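Local coordinates for protein endoglucanase (Ruminococcus champanellensis, PDB 6WQV) that probably hydrolyses internal beta-1,4 links of cellulose and related plant polysaccharides as a broad-specificity family 5 glycoside hydrolase, at residues F289-K294 with N298-W303. Sequence-based numbering, arbitrary orientation.
Sequences FGALNK and NGRVLW
Ala291 and Trp303 meet where the seventh strand of a (beta/alpha)8 TIM barrel, 284-289, runs through its loop into helix 297-313. The tight part of the contact lies around this tryptophan. Ala291 CB sits over one face of the indole, 3.6 Å from the centroid of the six-membered ring and only 11° off its normal, which identifies a CH-pi contact. The far rim of the same ring fits against the chain where the strand gives way to the loop: Trp303 CH2 comes within 3.5 Å of Gly290 C and also touches Phe289 CD2. The Phe289 and Trp303 ring planes are inclined at 33° with centroids 5.9 Å apart, so the two aromatics meet obliquely. Trp303 NE1 is hydrogen-bonded to Ser244 O, which fixes the indole from its other end, and Tyr307 stacks on Phe289.

Toward Asn293 the contact becomes polar, and at this residue, partly open to solvent, a water completes it. Arg300 starts with CG anti to its carbonyl carbon, and a bend at chi3 brings the guanidinium to the loop backbone. There NH1 donates to Ala291 O over 2.8 Å, a bent bond with an N-H...O angle of 143°, while Asn293 CA covers the centre of one guanidinium face. Tyr345 adds a cation-pi contact to this group. The water accepts from Arg300 NH2 at 3.0 Å and donates to Asn293 OD1 at 2.8 Å. A leucine in place of Arg300 would probably leave Ala291 O without this donor and the bridging water without its arginine partner. Asn293 is itself held by Asn295 N at OD1 and Phe326 O at ND2, and its side chain is 3.7 Å from the guanidinium at the closest pair, CB to Arg300 NH2.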
loop_
_atom_site.group_PDB
_atom_site.type_symbol
_atom_site.label_atom_id
_atom_site.label_comp_id
_atom_site.label_asym_id
_atom_site.label_seq_id
_atom_site.Cartn_x
_atom_site.Cartn_y
_atom_site.Cartn_z
ATOM N N PHE A 289 -0.110 -7.917 2.322
ATOM C CA PHE A 289 -0.398 -9.348 2.372
ATOM C C PHE A 289 -1.190 -9.576 3.660
ATOM O O PHE A 289 -1.246 -8.711 4.543
ATOM C CB PHE A 289 0.888 -10.211 2.325
ATOM C CG PHE A 289 1.567 -10.338 3.649
ATOM C CD1 PHE A 289 2.173 -9.239 4.218
ATOM C CD2 PHE A 289 1.575 -11.538 4.351
ATOM C CE1 PHE A 289 2.767 -9.325 5.449
ATOM C CE2 PHE A 289 2.178 -11.626 5.589
ATOM C CZ PHE A 289 2.772 -10.520 6.134
ATOM N N GLY A 290 -1.788 -10.753 3.767
ATOM C CA GLY A 290 -2.529 -11.131 4.960
ATOM C C GLY A 290 -3.270 -12.412 4.677
ATOM O O GLY A 290 -3.313 -12.892 3.543
ATOM N N ALA A 291 -3.831 -12.985 5.737
ATOM C CA ALA A 291 -4.687 -14.162 5.626
ATOM C C ALA A 291 -5.889 -13.937 6.533
ATOM O O ALA A 291 -5.726 -13.622 7.714
ATOM C CB ALA A 291 -3.960 -15.452 6.027
ATOM N N LEU A 292 -7.082 -14.084 5.969
ATOM C CA LEU A 292 -8.312 -13.851 6.711
ATOM C C LEU A 292 -8.387 -14.725 7.950
ATOM O O LEU A 292 -7.980 -15.890 7.938
ATOM C CB LEU A 292 -9.496 -14.255 5.841
ATOM C CG LEU A 292 -9.770 -13.457 4.575
ATOM C CD1 LEU A 292 -10.603 -14.292 3.611
ATOM C CD2 LEU A 292 -10.501 -12.185 4.901
ATOM N N ASN A 293 -8.991 -14.184 9.010
ATOM C CA ASN A 293 -9.321 -15.017 10.155
ATOM C C ASN A 293 -10.453 -15.965 9.781
ATOM O O ASN A 293 -11.573 -15.523 9.498
ATOM C CB ASN A 293 -9.774 -14.197 11.357
ATOM C CG ASN A 293 -10.300 -15.085 12.474
ATOM O OD1 ASN A 293 -9.779 -16.177 12.703
ATOM N ND2 ASN A 293 -11.345 -14.637 13.152
ATOM N N LYS A 294 -10.169 -17.269 9.797
ATOM C CA LYS A 294 -11.160 -18.312 9.565
ATOM C C LYS A 294 -11.201 -19.264 10.754
ATOM O O LYS A 294 -11.519 -20.450 10.611
ATOM C CB LYS A 294 -10.872 -19.058 8.261
ATOM C CG LYS A 294 -11.078 -18.197 7.019
ATOM C CD LYS A 294 -10.599 -18.907 5.762
ATOM C CE LYS A 294 -10.893 -18.085 4.516
ATOM N NZ LYS A 294 -10.202 -18.634 3.317
ATOM N N ASN A 298 -3.798 -22.493 13.834
ATOM C CA ASN A 298 -2.628 -23.319 13.528
ATOM C C ASN A 298 -2.233 -23.179 12.062
ATOM O O ASN A 298 -1.043 -23.069 11.737
ATOM C CB ASN A 298 -2.865 -24.781 13.910
ATOM C CG ASN A 298 -2.913 -24.991 15.415
ATOM O OD1 ASN A 298 -2.398 -24.181 16.190
ATOM N ND2 ASN A 298 -3.530 -26.087 15.835
ATOM N N GLY A 299 -3.220 -23.147 11.166
ATOM C CA GLY A 299 -2.922 -22.957 9.754
ATOM C C GLY A 299 -2.363 -21.583 9.447
ATOM O O GLY A 299 -1.432 -21.448 8.647
ATOM N N ARG A 300 -2.913 -20.541 10.066
ATOM C CA ARG A 300 -2.379 -19.211 9.811
ATOM C C ARG A 300 -0.976 -19.050 10.380
ATOM O O ARG A 300 -0.155 -18.330 9.791
ATOM C CB ARG A 300 -3.313 -18.126 10.348
ATOM C CG ARG A 300 -4.629 -18.024 9.583
ATOM C CD ARG A 300 -5.188 -16.607 9.603
ATOM N NE ARG A 300 -5.641 -16.229 10.939
ATOM C CZ ARG A 300 -5.900 -14.980 11.318
ATOM N NH1 ARG A 300 -5.757 -13.972 10.474
ATOM N NH2 ARG A 300 -6.304 -14.758 12.560
ATOM N N VAL A 301 -0.680 -19.694 11.514
ATOM C CA VAL A 301 0.672 -19.649 12.075
ATOM C C VAL A 301 1.663 -20.316 11.130
ATOM O O VAL A 301 2.745 -19.783 10.861
ATOM C CB VAL A 301 0.694 -20.273 13.481
ATOM C CG1 VAL A 301 2.126 -20.533 13.950
ATOM C CG2 VAL A 301 -0.026 -19.367 14.479
ATOM N N LEU A 302 1.311 -21.488 10.605
ATOM C CA LEU A 302 2.202 -22.176 9.678
ATOM C C LEU A 302 2.381 -21.366 8.405
ATOM O O LEU A 302 3.504 -21.202 7.905
ATOM C CB LEU A 302 1.632 -23.558 9.368
ATOM C CG LEU A 302 2.435 -24.445 8.422
ATOM C CD1 LEU A 302 3.770 -24.789 9.050
ATOM C CD2 LEU A 302 1.664 -25.702 8.064
ATOM N N TRP A 303 1.277 -20.852 7.858
ATOM C CA TRP A 303 1.344 -19.985 6.685
ATOM C C TRP A 303 2.210 -18.763 6.958
ATOM O O TRP A 303 3.085 -18.416 6.155
ATOM C CB TRP A 303 -0.083 -19.580 6.286
ATOM C CG TRP A 303 -0.153 -18.445 5.326
ATOM C CD1 TRP A 303 -0.118 -18.515 3.963
ATOM C CD2 TRP A 303 -0.268 -17.059 5.655
ATOM N NE1 TRP A 303 -0.203 -17.249 3.422
ATOM C CE2 TRP A 303 -0.297 -16.341 4.443
ATOM C CE3 TRP A 303 -0.351 -16.357 6.860
ATOM C CZ2 TRP A 303 -0.404 -14.948 4.403
ATOM C CZ3 TRP A 303 -0.452 -14.975 6.821
ATOM C CH2 TRP A 303 -0.468 -14.288 5.602
HETATM O O HOH W 1 -7.395 -17.429 13.495
#